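PDB 5VHV: alkylpurine DNA glycosylase AlkC from Pseudomonas fluorescens, which probably hydrolyses the N-glycosidic bond of alkylated purines in DNA, removing the damaged base without flipping the nucleotide out of the helix. Local coordinates for residues Leu5-Asn10 and Leu44-Met50; Arg49-Val53 and Leu86-His90; Val92-Arg97 and Ala119-Phe123. One frame throughout, in Å; residues are numbered along the deposited sequence.

Contact 1 (Leu5-Asn10 and Leu44-Met50); sequences LKEIFN and LSVMQRM. With nucleotides of chain D.
K6 and V46 bring the backbones together, their CA atoms 4.0 Å apart, and by F9 and R49 the separation has widened to 6.3 Å. The 3-10 turn of 5-8 thus leans on the first turn of helix 46-60, at the N-terminal edge of the helical repeat domain, where both segments face the DNA backbone. R49 suits its place because an arginine is long and carries several donors. Its chain runs extended from CG to NE, and at its end NH1 donates to F9 O over 3.2 Å, approaching from 60° out of the carbonyl plane. NE meanwhile bonds L44 O at 2.9 Å, so one guanidinium holds two main-chain carbonyls. CB of K6 lies over one of its faces, and two waters connect it to the E7 carboxylate, a probable complement to its charge. The F9 ring receives M50 CA over one face, 4.0 Å from its centroid, while CE2 of F9 touches M50 CB. CG2 of V46 touches L5 CG and I8 CG2, while CG1 packs against O3' of DT7 of chain D. The DNA strand is gripped largely by main-chain donors, which is consistent with binding to the backbone rather than to a particular base: L5 N bonds O3' of DT6 of chain D, and K6 N bonds OP1 of DT7 of chain D at 3.0 Å. S45, the N-cap, forms a capping box with Q48, and OP1 of DG8 of chain D accepts from both S45 OG at 2.7 Å and M47 N at 3.1 Å.

Contact 2 (Arg49-Val53 and Leu86-His90); sequences RMARV and LFLPH
This is a buried helix-to-helix packing contact, in which M50, A51 and V53 of helix 46-60 meet L86, F87 and H90 of 86-90, on and just before helix 87-95. No hydrogen bond crosses it, and shape does the work. The closest backbone approach is M50 to F87, 5.4 Å between CA atoms, which brings F87 CB to 3.4 Å from M50 O. V53 has a branched side chain whose methyl can sit over a ring face: its CG1 sits almost on the ring normal of F87, 3.6 Å from the centroid, a CH-pi contact. L88 CG covers the opposite face toward the rim, so the phenyl group is clamped between two aliphatic groups. M50 is flexible enough to bend twice, at chi2 and chi3. Its CG comes to rest on L86 CB, and its SD reaches 3.6 Å from H90 CB, approaching the imidazole obliquely. The H90 ring is carried out to A51 because CG lies opposite the backbone N (chi1 -173°). A51 is small, so the ring can lie close against the helix, with A51 CA over its face and A51 CB 3.5 Å from NE2. L86 also touches the bound polyether polyol 9B4, and I17 of helix 11-24 packs on both V53 and F87. Packing of helix 46-60 on helix 87-95, with helix 65-75 between them in sequence, is consistent with a HEAT-like repeat solenoid.

Contact 3 (Val92-Arg97 and Ala119-Phe123); sequences VASYGR and AIRHF
F123 lays its ring against the last turn of helix 87-95, where CZ comes to 3.7 Å from V92 O and CE2 touches A93 CA at 3.7 Å. The ring's positively polarised hydrogens suit a neighbourhood of carbonyls: V92 O and G96 O both lie at its edge, and V92 CG1 adds an apolar touch at CZ. G96, just past the helix, has no side chain, so no CB of its own presses on V92 O, which still accepts the 2.8 Å closing bond from G96 N. A93 and A119 are the closest backbone pair, their CA atoms 5.1 Å apart. Two alanines allow this approach, with CB against CB at 3.8 Å, and A93 CB also lies against CD2 of H122. Water completes the contact at R97 and H122. The R97 chain is extended from CG to NE, which brings its guanidinium alongside H122 without a direct bond. One water accepts from R97 NH1 at 2.7 Å and donates to H122 O, and a second accepts from R97 NH2 and lies 2.8 Å from H122 ND1. Both waters sit in the guanidinium plane, where its N-H groups point. A long side chain ending in a planar group with several donors is well fitted to such a bridge. Beyond the two segments, F162 meets the H122 ring edge-to-face. Direct packing of helix 87-95 on helix 119-126, with helix 100-110 between them in sequence and touching V92 and F123, is consistent with the HEAT-like repeats of the DNA alkylation repair family.

From the N terminus the three contacts follow in series, with no nesting. Contact 1 closes a loop holding helices 11-24 and 30-38, bringing the N-terminal 3-10 turn back to helix 46-60. Contact 2 starts where contact 1 ends, sharing R49 and M50, and encloses helix 65-75 before reaching helix 87-95. Contact 3 leaves the far part of that helix and spans helix 100-110 to join helix 119-126. Neighbouring contacts also touch: F9 packs on V53 between contacts 1 and 2, and P89 meets A119 between contacts 2 and 3. Helices 46-60 and 87-95 are thus each used twice, linking the DNA-facing N-terminal end to later turns of the solenoid.

Contact 1 (Leu5-Asn10 and Leu44-Met50)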
loop_
_atom_site.group_PDB
_atom_site.type_symbol
_atom_site.label_atom_id
_atom_site.label_comp_id
_atom_site.label_asym_id
_atom_site.label_seq_id
_atom_site.Cartn_x
_atom_site.Cartn_y
_atom_site.Cartn_z
ATOM N N LEU A 5 13.980 -10.207 -5.092
ATOM C CA LEU A 5 12.677 -10.621 -5.591
ATOM C C LEU A 5 12.718 -11.006 -7.070
ATOM O O LEU A 5 11.954 -11.881 -7.505
ATOM C CB LEU A 5 11.662 -9.505 -5.375
ATOM C CG LEU A 5 10.224 -9.876 -5.752
ATOM C CD1 LEU A 5 9.726 -11.060 -4.898
ATOM C CD2 LEU A 5 9.331 -8.675 -5.553
ATOM N N LYS A 6 13.578 -10.367 -7.861
ATOM C CA LYS A 6 13.596 -10.687 -9.287
ATOM C C LYS A 6 13.937 -12.157 -9.537
ATOM O O LYS A 6 13.603 -12.688 -10.601
ATOM C CB LYS A 6 14.579 -9.783 -10.025
ATOM C CG LYS A 6 16.041 -9.970 -9.597
ATOM C CD LYS A 6 16.888 -8.815 -10.118
ATOM C CE LYS A 6 18.335 -8.944 -9.687
ATOM N NZ LYS A 6 19.066 -7.663 -9.883
ATOM N N GLU A 7 14.567 -12.840 -8.573
ATOM C CA GLU A 7 14.901 -14.243 -8.784
ATOM C C GLU A 7 13.673 -15.142 -8.741
ATOM O O GLU A 7 13.774 -16.325 -9.074
ATOM C CB GLU A 7 15.928 -14.681 -7.751
ATOM C CG GLU A 7 17.211 -13.867 -7.823
ATOM C CD GLU A 7 17.911 -13.948 -9.172
ATOM O OE1 GLU A 7 18.520 -12.929 -9.574
ATOM O OE2 GLU A 7 17.850 -15.014 -9.831
ATOM N N ILE A 8 12.512 -14.609 -8.366
ATOM C CA ILE A 8 11.281 -15.377 -8.519
ATOM C C ILE A 8 11.061 -15.713 -9.994
ATOM O O ILE A 8 10.512 -16.768 -10.328
ATOM C CB ILE A 8 10.091 -14.604 -7.910
ATOM C CG1 ILE A 8 8.917 -15.533 -7.633
ATOM C CG2 ILE A 8 9.642 -13.486 -8.819
ATOM C CD1 ILE A 8 9.096 -16.338 -6.378
ATOM N N PHE A 9 11.503 -14.839 -10.894
ATOM C CA PHE A 9 11.491 -15.125 -12.332
ATOM C C PHE A 9 12.894 -15.516 -12.816
ATOM O O PHE A 9 13.459 -14.897 -13.718
ATOM C CB PHE A 9 10.974 -13.919 -13.118
ATOM C CG PHE A 9 9.478 -13.714 -13.054
ATOM C CD1 PHE A 9 8.641 -14.418 -13.899
ATOM C CD2 PHE A 9 8.929 -12.776 -12.214
ATOM C CE1 PHE A 9 7.288 -14.216 -13.869
ATOM C CE2 PHE A 9 7.560 -12.571 -12.178
ATOM C CZ PHE A 9 6.751 -13.289 -13.021
ATOM N N ASN A 10 13.472 -16.546 -12.204
ATOM C CA ASN A 10 14.763 -17.050 -12.649
ATOM C C ASN A 10 14.553 -18.084 -13.763
ATOM O O ASN A 10 13.427 -18.359 -14.191
ATOM C CB ASN A 10 15.574 -17.600 -11.467
ATOM C CG ASN A 10 14.905 -18.767 -10.760
ATOM O OD1 ASN A 10 13.891 -19.286 -11.210
ATOM N ND2 ASN A 10 15.473 -19.166 -9.620
ATOM N N LEU A 44 17.117 -7.630 -16.191
ATOM C CA LEU A 44 15.708 -7.320 -16.005
ATOM C C LEU A 44 15.356 -7.275 -14.526
ATOM O O LEU A 44 15.729 -8.169 -13.756
ATOM C CB LEU A 44 14.820 -8.350 -16.705
ATOM C CG LEU A 44 15.026 -8.446 -18.224
ATOM C CD1 LEU A 44 14.077 -9.482 -18.795
ATOM C CD2 LEU A 44 14.812 -7.105 -18.910
ATOM N N SER A 45 14.615 -6.245 -14.146
ATOM C CA SER A 45 14.015 -6.166 -12.823
ATOM C C SER A 45 12.834 -7.129 -12.735
ATOM O O SER A 45 12.415 -7.740 -13.728
ATOM C CB SER A 45 13.558 -4.743 -12.548
ATOM O OG SER A 45 12.375 -4.469 -13.300
ATOM N N VAL A 46 12.275 -7.265 -11.535
ATOM C CA VAL A 46 11.207 -8.245 -11.363
ATOM C C VAL A 46 10.001 -7.916 -12.250
ATOM O O VAL A 46 9.422 -8.808 -12.886
ATOM C CB VAL A 46 10.820 -8.383 -9.879
ATOM C CG1 VAL A 46 10.133 -7.128 -9.351
ATOM C CG2 VAL A 46 9.907 -9.583 -9.711
ATOM N N MET A 47 9.607 -6.648 -12.341
ATOM C CA MET A 47 8.439 -6.356 -13.166
ATOM C C MET A 47 8.759 -6.362 -14.666
ATOM O O MET A 47 7.860 -6.628 -15.472
ATOM C CB MET A 47 7.809 -5.026 -12.764
ATOM C CG MET A 47 7.174 -5.040 -11.334
ATOM S SD MET A 47 5.856 -6.287 -11.148
ATOM C CE MET A 47 4.469 -5.363 -11.729
ATOM N N GLN A 48 10.014 -6.116 -15.047
ATOM C CA GLN A 48 10.432 -6.344 -16.427
ATOM C C GLN A 48 10.368 -7.826 -16.787
ATOM O O GLN A 48 9.998 -8.182 -17.915
ATOM C CB GLN A 48 11.846 -5.824 -16.640
ATOM C CG GLN A 48 11.989 -4.322 -16.705
ATOM C CD GLN A 48 13.444 -3.926 -16.879
ATOM O OE1 GLN A 48 14.283 -4.192 -16.014
ATOM N NE2 GLN A 48 13.768 -3.320 -18.019
ATOM N N ARG A 49 10.741 -8.705 -15.846
ATOM C CA ARG A 49 10.690 -10.142 -16.109
ATOM C C ARG A 49 9.253 -10.611 -16.237
ATOM O O ARG A 49 8.930 -11.421 -17.112
ATOM C CB ARG A 49 11.405 -10.928 -14.988
ATOM C CG ARG A 49 12.906 -10.640 -14.903
ATOM C CD ARG A 49 13.594 -11.372 -13.758
ATOM N NE ARG A 49 14.986 -10.946 -13.654
ATOM C CZ ARG A 49 15.991 -11.701 -13.230
ATOM N NH1 ARG A 49 15.794 -12.952 -12.839
ATOM N NH2 ARG A 49 17.200 -11.187 -13.165
ATOM N N MET A 50 8.379 -10.116 -15.361
ATOM C CA MET A 50 6.964 -10.447 -15.428
ATOM C C MET A 50 6.393 -10.086 -16.793
ATOM O O MET A 50 5.740 -10.912 -17.450
ATOM C CB MET A 50 6.216 -9.709 -14.310
ATOM C CG MET A 50 4.727 -10.013 -14.232
ATOM S SD MET A 50 3.744 -9.055 -15.373
ATOM C CE MET A 50 3.762 -7.423 -14.636
ATOM P P DT D 7 14.692 -6.605 -6.057
ATOM O OP1 DT D 7 14.558 -7.716 -7.003
ATOM O OP2 DT D 7 16.008 -5.897 -5.978
ATOM O "O5'" DT D 7 13.601 -5.500 -6.219
ATOM C "C5'" DT D 7 12.276 -5.890 -6.430
ATOM C "C4'" DT D 7 11.410 -4.687 -6.696
ATOM O "O4'" DT D 7 11.333 -3.877 -5.500
ATOM C "C3'" DT D 7 11.891 -3.750 -7.815
ATOM O "O3'" DT D 7 10.997 -3.890 -8.932
ATOM C "C2'" DT D 7 11.868 -2.339 -7.165
ATOM C "C1'" DT D 7 11.073 -2.552 -5.878
ATOM N N1 DT D 7 11.448 -1.683 -4.764
ATOM C C2 DT D 7 10.483 -0.916 -4.147
ATOM O O2 DT D 7 9.304 -0.904 -4.488
ATOM N N3 DT D 7 10.927 -0.187 -3.073
ATOM C C4 DT D 7 12.212 -0.124 -2.591
ATOM O O4 DT D 7 12.517 0.588 -1.641
ATOM C C5 DT D 7 13.176 -0.955 -3.279
ATOM C C7 DT D 7 14.606 -0.972 -2.835
ATOM C C6 DT D 7 12.753 -1.689 -4.322
ATOM P P DG D 8 11.173 -3.056 -10.291
ATOM O OP1 DG D 8 10.589 -3.906 -11.346
ATOM O OP2 DG D 8 12.560 -2.543 -10.378
ATOM O "O5'" DG D 8 10.270 -1.765 -10.050
ATOM C "C5'" DG D 8 8.896 -1.932 -9.829
ATOM C "C4'" DG D 8 8.283 -0.624 -9.415
ATOM O "O4'" DG D 8 8.801 -0.242 -8.123
ATOM C "C3'" DG D 8 8.599 0.552 -10.361
ATOM O "O3'" DG D 8 7.412 1.019 -10.898
ATOM C "C2'" DG D 8 9.305 1.573 -9.464
ATOM C "C1'" DG D 8 8.839 1.161 -8.085
ATOM N N9 DG D 8 9.690 1.594 -6.989
ATOM C C8 DG D 8 11.040 1.335 -6.799
ATOM N N7 DG D 8 11.516 1.863 -5.703
ATOM C C5 DG D 8 10.408 2.527 -5.141
ATOM C C6 DG D 8 10.308 3.285 -3.954
ATOM O O6 DG D 8 11.198 3.554 -3.133
ATOM N N1 DG D 8 9.013 3.779 -3.768
ATOM C C2 DG D 8 7.959 3.554 -4.619
ATOM N N2 DG D 8 6.797 4.085 -4.271
ATOM N N3 DG D 8 8.043 2.841 -5.739
ATOM C C4 DG D 8 9.291 2.360 -5.924
ATOM P P DT D 6 15.738 -3.983 -0.093
ATOM O OP1 DT D 6 16.050 -4.946 0.975
ATOM O OP2 DT D 6 16.503 -2.733 -0.238
ATOM O "O5'" DT D 6 15.787 -4.711 -1.520
ATOM C "C5'" DT D 6 16.358 -5.994 -1.670
ATOM C "C4'" DT D 6 15.393 -6.932 -2.369
ATOM O "O4'" DT D 6 14.433 -7.441 -1.407
ATOM C "C3'" DT D 6 14.537 -6.291 -3.487
ATOM O "O3'" DT D 6 14.417 -7.172 -4.582
ATOM C "C2'" DT D 6 13.198 -6.084 -2.801
ATOM C "C1'" DT D 6 13.146 -7.350 -1.979
ATOM N N1 DT D 6 12.113 -7.385 -0.907
ATOM C C2 DT D 6 10.939 -8.055 -1.149
ATOM O O2 DT D 6 10.683 -8.584 -2.213
ATOM N N3 DT D 6 10.059 -8.074 -0.099
ATOM C C4 DT D 6 10.237 -7.499 1.144
ATOM O O4 DT D 6 9.389 -7.577 2.027
ATOM C C5 DT D 6 11.497 -6.829 1.345
ATOM C C7 DT D 6 11.801 -6.190 2.676
ATOM C C6 DT D 6 12.373 -6.809 0.324
HETATM O O HOH W 1 18.553 -7.196 -12.797
HETATM O O HOH W 2 17.877 -14.952 -12.557
HETATM O O HOH W 3 19.594 -12.156 -11.925
#

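Contact 2 (Arg49-Val53 and Leu86-His90)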
loop_
_atom_site.group_PDB
_atom_site.type_symbol
_atom_site.label_atom_id
_atom_site.label_comp_id
_atom_site.label_asym_id
_atom_site.label_seq_id
_atom_site.Cartn_x
_atom_site.Cartn_y
_atom_site.Cartn_z
ATOM N N ARG A 49 10.741 -8.705 -15.846
ATOM C CA ARG A 49 10.690 -10.142 -16.109
ATOM C C ARG A 49 9.253 -10.611 -16.237
ATOM O O ARG A 49 8.930 -11.421 -17.112
ATOM C CB ARG A 49 11.405 -10.928 -14.988
ATOM C CG ARG A 49 12.906 -10.640 -14.903
ATOM C CD ARG A 49 13.594 -11.372 -13.758
ATOM N NE ARG A 49 14.986 -10.946 -13.654
ATOM C CZ ARG A 49 15.991 -11.701 -13.230
ATOM N NH1 ARG A 49 15.794 -12.952 -12.839
ATOM N NH2 ARG A 49 17.200 -11.187 -13.165
ATOM N N MET A 50 8.379 -10.116 -15.361
ATOM C CA MET A 50 6.964 -10.447 -15.428
ATOM C C MET A 50 6.393 -10.086 -16.793
ATOM O O MET A 50 5.740 -10.912 -17.450
ATOM C CB MET A 50 6.216 -9.709 -14.310
ATOM C CG MET A 50 4.727 -10.013 -14.232
ATOM S SD MET A 50 3.744 -9.055 -15.373
ATOM C CE MET A 50 3.762 -7.423 -14.636
ATOM N N ALA A 51 6.678 -8.870 -17.259
ATOM C CA ALA A 51 6.194 -8.457 -18.573
ATOM C C ALA A 51 6.824 -9.297 -19.675
ATOM O O ALA A 51 6.162 -9.644 -20.664
ATOM C CB ALA A 51 6.487 -6.974 -18.815
ATOM N N ARG A 52 8.110 -9.603 -19.531
ATOM C CA ARG A 52 8.822 -10.374 -20.548
ATOM C C ARG A 52 8.172 -11.739 -20.777
ATOM O O ARG A 52 8.054 -12.182 -21.922
ATOM C CB ARG A 52 10.285 -10.526 -20.158
ATOM C CG ARG A 52 11.121 -11.451 -21.088
ATOM C CD ARG A 52 11.323 -10.876 -22.491
ATOM N NE ARG A 52 12.247 -9.740 -22.518
ATOM C CZ ARG A 52 13.567 -9.834 -22.478
ATOM N NH1 ARG A 52 14.138 -11.029 -22.391
ATOM N NH2 ARG A 52 14.321 -8.742 -22.509
ATOM N N VAL A 53 7.696 -12.400 -19.716
ATOM C CA VAL A 53 7.066 -13.710 -19.898
ATOM C C VAL A 53 5.851 -13.593 -20.817
ATOM O O VAL A 53 5.643 -14.410 -21.717
ATOM C CB VAL A 53 6.682 -14.326 -18.542
ATOM C CG1 VAL A 53 5.819 -15.559 -18.745
ATOM C CG2 VAL A 53 7.942 -14.677 -17.738
ATOM N N LEU A 86 1.070 -12.881 -12.098
ATOM C CA LEU A 86 0.822 -11.534 -12.620
ATOM C C LEU A 86 1.001 -11.431 -14.133
ATOM O O LEU A 86 0.423 -10.520 -14.743
ATOM C CB LEU A 86 1.751 -10.509 -11.955
ATOM C CG LEU A 86 1.539 -10.227 -10.475
ATOM C CD1 LEU A 86 2.693 -9.401 -9.896
ATOM C CD2 LEU A 86 0.225 -9.536 -10.247
ATOM N N PHE A 87 1.775 -12.320 -14.770
ATOM C CA PHE A 87 1.926 -12.171 -16.214
ATOM C C PHE A 87 0.642 -12.500 -16.960
ATOM O O PHE A 87 0.465 -12.041 -18.092
ATOM C CB PHE A 87 3.106 -12.987 -16.760
ATOM C CG PHE A 87 2.874 -14.483 -16.866
ATOM C CD1 PHE A 87 2.147 -15.016 -17.922
ATOM C CD2 PHE A 87 3.445 -15.345 -15.949
ATOM C CE1 PHE A 87 1.945 -16.388 -18.027
ATOM C CE2 PHE A 87 3.268 -16.712 -16.043
ATOM C CZ PHE A 87 2.511 -17.247 -17.092
ATOM N N LEU A 88 -0.293 -13.212 -16.331
ATOM C CA LEU A 88 -1.541 -13.525 -17.024
ATOM C C LEU A 88 -2.393 -12.278 -17.209
ATOM O O LEU A 88 -2.764 -11.970 -18.349
ATOM C CB LEU A 88 -2.285 -14.637 -16.277
ATOM C CG LEU A 88 -1.508 -15.946 -16.198
ATOM C CD1 LEU A 88 -2.132 -16.829 -15.112
ATOM C CD2 LEU A 88 -1.524 -16.611 -17.560
ATOM N N PRO A 89 -2.730 -11.516 -16.172
ATOM C CA PRO A 89 -3.403 -10.230 -16.434
ATOM C C PRO A 89 -2.586 -9.295 -17.306
ATOM O O PRO A 89 -3.158 -8.549 -18.114
ATOM C CB PRO A 89 -3.641 -9.655 -15.022
ATOM C CG PRO A 89 -2.883 -10.517 -14.101
ATOM C CD PRO A 89 -2.655 -11.828 -14.730
ATOM N N HIS A 90 -1.257 -9.338 -17.214
ATOM C CA HIS A 90 -0.452 -8.494 -18.083
ATOM C C HIS A 90 -0.698 -8.817 -19.553
ATOM O O HIS A 90 -0.790 -7.907 -20.387
ATOM C CB HIS A 90 1.033 -8.635 -17.773
ATOM C CG HIS A 90 1.879 -7.660 -18.528
ATOM N ND1 HIS A 90 1.981 -6.327 -18.177
ATOM C CD2 HIS A 90 2.605 -7.807 -19.663
ATOM C CE1 HIS A 90 2.761 -5.706 -19.052
ATOM N NE2 HIS A 90 3.155 -6.586 -19.959
#

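Contact 3 (Val92-Arg97 and Ala119-Phe123)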
loop_
_atom_site.group_PDB
_atom_site.type_symbol
_atom_site.label_atom_id
_atom_site.label_comp_id
_atom_site.label_asym_id
_atom_site.label_seq_id
_atom_site.Cartn_x
_atom_site.Cartn_y
_atom_site.Cartn_z
ATOM N N VAL A 92 -3.413 -9.889 -20.850
ATOM C CA VAL A 92 -4.715 -9.331 -21.208
ATOM C C VAL A 92 -4.607 -7.828 -21.468
ATOM O O VAL A 92 -5.189 -7.297 -22.422
ATOM C CB VAL A 92 -5.732 -9.642 -20.088
ATOM C CG1 VAL A 92 -7.027 -8.886 -20.315
ATOM C CG2 VAL A 92 -5.966 -11.131 -19.982
ATOM N N ALA A 93 -3.925 -7.104 -20.581
ATOM C CA ALA A 93 -3.775 -5.661 -20.780
ATOM C C ALA A 93 -2.976 -5.341 -22.038
ATOM O O ALA A 93 -3.243 -4.332 -22.707
ATOM C CB ALA A 93 -3.106 -5.037 -19.567
ATOM N N SER A 94 -2.007 -6.195 -22.381
ATOM C CA SER A 94 -1.152 -5.954 -23.537
ATOM C C SER A 94 -1.891 -6.196 -24.844
ATOM O O SER A 94 -1.774 -5.402 -25.785
ATOM C CB SER A 94 0.094 -6.842 -23.471
ATOM O OG SER A 94 0.935 -6.519 -22.357
ATOM N N TYR A 95 -2.626 -7.308 -24.943
ATOM C CA TYR A 95 -3.125 -7.797 -26.221
ATOM C C TYR A 95 -4.647 -7.802 -26.322
ATOM O O TYR A 95 -5.180 -8.131 -27.395
ATOM C CB TYR A 95 -2.562 -9.208 -26.490
ATOM C CG TYR A 95 -1.053 -9.216 -26.311
ATOM C CD1 TYR A 95 -0.238 -8.418 -27.114
ATOM C CD2 TYR A 95 -0.461 -9.958 -25.320
ATOM C CE1 TYR A 95 1.153 -8.385 -26.926
ATOM C CE2 TYR A 95 0.928 -9.943 -25.126
ATOM C CZ TYR A 95 1.723 -9.148 -25.927
ATOM O OH TYR A 95 3.074 -9.142 -25.687
ATOM N N GLY A 96 -5.352 -7.415 -25.259
ATOM C CA GLY A 96 -6.799 -7.502 -25.192
ATOM C C GLY A 96 -7.560 -6.198 -25.319
ATOM O O GLY A 96 -8.774 -6.183 -25.070
ATOM N N ARG A 97 -6.913 -5.109 -25.735
ATOM C CA ARG A 97 -7.554 -3.787 -25.736
ATOM C C ARG A 97 -8.759 -3.700 -26.681
ATOM O O ARG A 97 -9.690 -2.918 -26.424
ATOM C CB ARG A 97 -6.536 -2.714 -26.133
ATOM C CG ARG A 97 -5.382 -2.453 -25.149
ATOM C CD ARG A 97 -4.518 -1.289 -25.678
ATOM N NE ARG A 97 -3.250 -1.108 -24.969
ATOM C CZ ARG A 97 -3.030 -0.208 -24.007
ATOM N NH1 ARG A 97 -3.991 0.617 -23.605
ATOM N NH2 ARG A 97 -1.833 -0.131 -23.435
ATOM N N ALA A 119 -2.992 -4.694 -14.368
ATOM C CA ALA A 119 -3.560 -4.780 -15.712
ATOM C C ALA A 119 -4.791 -3.883 -15.858
ATOM O O ALA A 119 -4.982 -3.246 -16.895
ATOM C CB ALA A 119 -3.902 -6.244 -16.014
ATOM N N ILE A 120 -5.643 -3.819 -14.831
ATOM C CA ILE A 120 -6.885 -3.074 -14.986
ATOM C C ILE A 120 -6.603 -1.592 -15.173
ATOM O O ILE A 120 -7.397 -0.880 -15.802
ATOM C CB ILE A 120 -7.818 -3.321 -13.785
ATOM C CG1 ILE A 120 -9.231 -2.802 -14.065
ATOM C CG2 ILE A 120 -7.275 -2.675 -12.500
ATOM C CD1 ILE A 120 -9.984 -3.598 -15.118
ATOM N N ARG A 121 -5.448 -1.113 -14.700
ATOM C CA ARG A 121 -5.137 0.311 -14.801
ATOM C C ARG A 121 -4.856 0.740 -16.236
ATOM O O ARG A 121 -5.116 1.893 -16.590
ATOM C CB ARG A 121 -3.965 0.649 -13.870
ATOM C CG ARG A 121 -4.354 0.417 -12.402
ATOM C CD ARG A 121 -3.181 0.591 -11.447
ATOM N NE ARG A 121 -2.793 1.961 -11.104
ATOM C CZ ARG A 121 -3.449 2.727 -10.228
ATOM N NH1 ARG A 121 -4.570 2.281 -9.669
ATOM N NH2 ARG A 121 -2.976 3.936 -9.887
ATOM N N HIS A 122 -4.368 -0.171 -17.091
ATOM C CA HIS A 122 -4.226 0.174 -18.502
ATOM C C HIS A 122 -5.584 0.418 -19.131
ATOM O O HIS A 122 -5.735 1.307 -19.985
ATOM C CB HIS A 122 -3.474 -0.927 -19.251
ATOM C CG HIS A 122 -2.067 -1.099 -18.773
ATOM N ND1 HIS A 122 -1.040 -0.267 -19.176
ATOM C CD2 HIS A 122 -1.534 -1.946 -17.866
ATOM C CE1 HIS A 122 0.075 -0.624 -18.561
ATOM N NE2 HIS A 122 -0.198 -1.643 -17.761
ATOM N N PHE A 123 -6.593 -0.352 -18.712
ATOM C CA PHE A 123 -7.941 -0.153 -19.232
ATOM C C PHE A 123 -8.563 1.108 -18.641
ATOM O O PHE A 123 -9.243 1.853 -19.349
ATOM C CB PHE A 123 -8.811 -1.381 -18.944
ATOM C CG PHE A 123 -8.448 -2.607 -19.760
ATOM C CD1 PHE A 123 -9.011 -2.832 -21.016
ATOM C CD2 PHE A 123 -7.558 -3.529 -19.262
ATOM C CE1 PHE A 123 -8.689 -3.973 -21.750
ATOM C CE2 PHE A 123 -7.220 -4.681 -19.989
ATOM C CZ PHE A 123 -7.780 -4.894 -21.237
HETATM O O HOH W 4 -1.087 1.898 -20.980
HETATM O O HOH W 5 -3.605 2.465 -21.709
HETATM O O HOH W 6 -6.570 -0.385 -22.841
#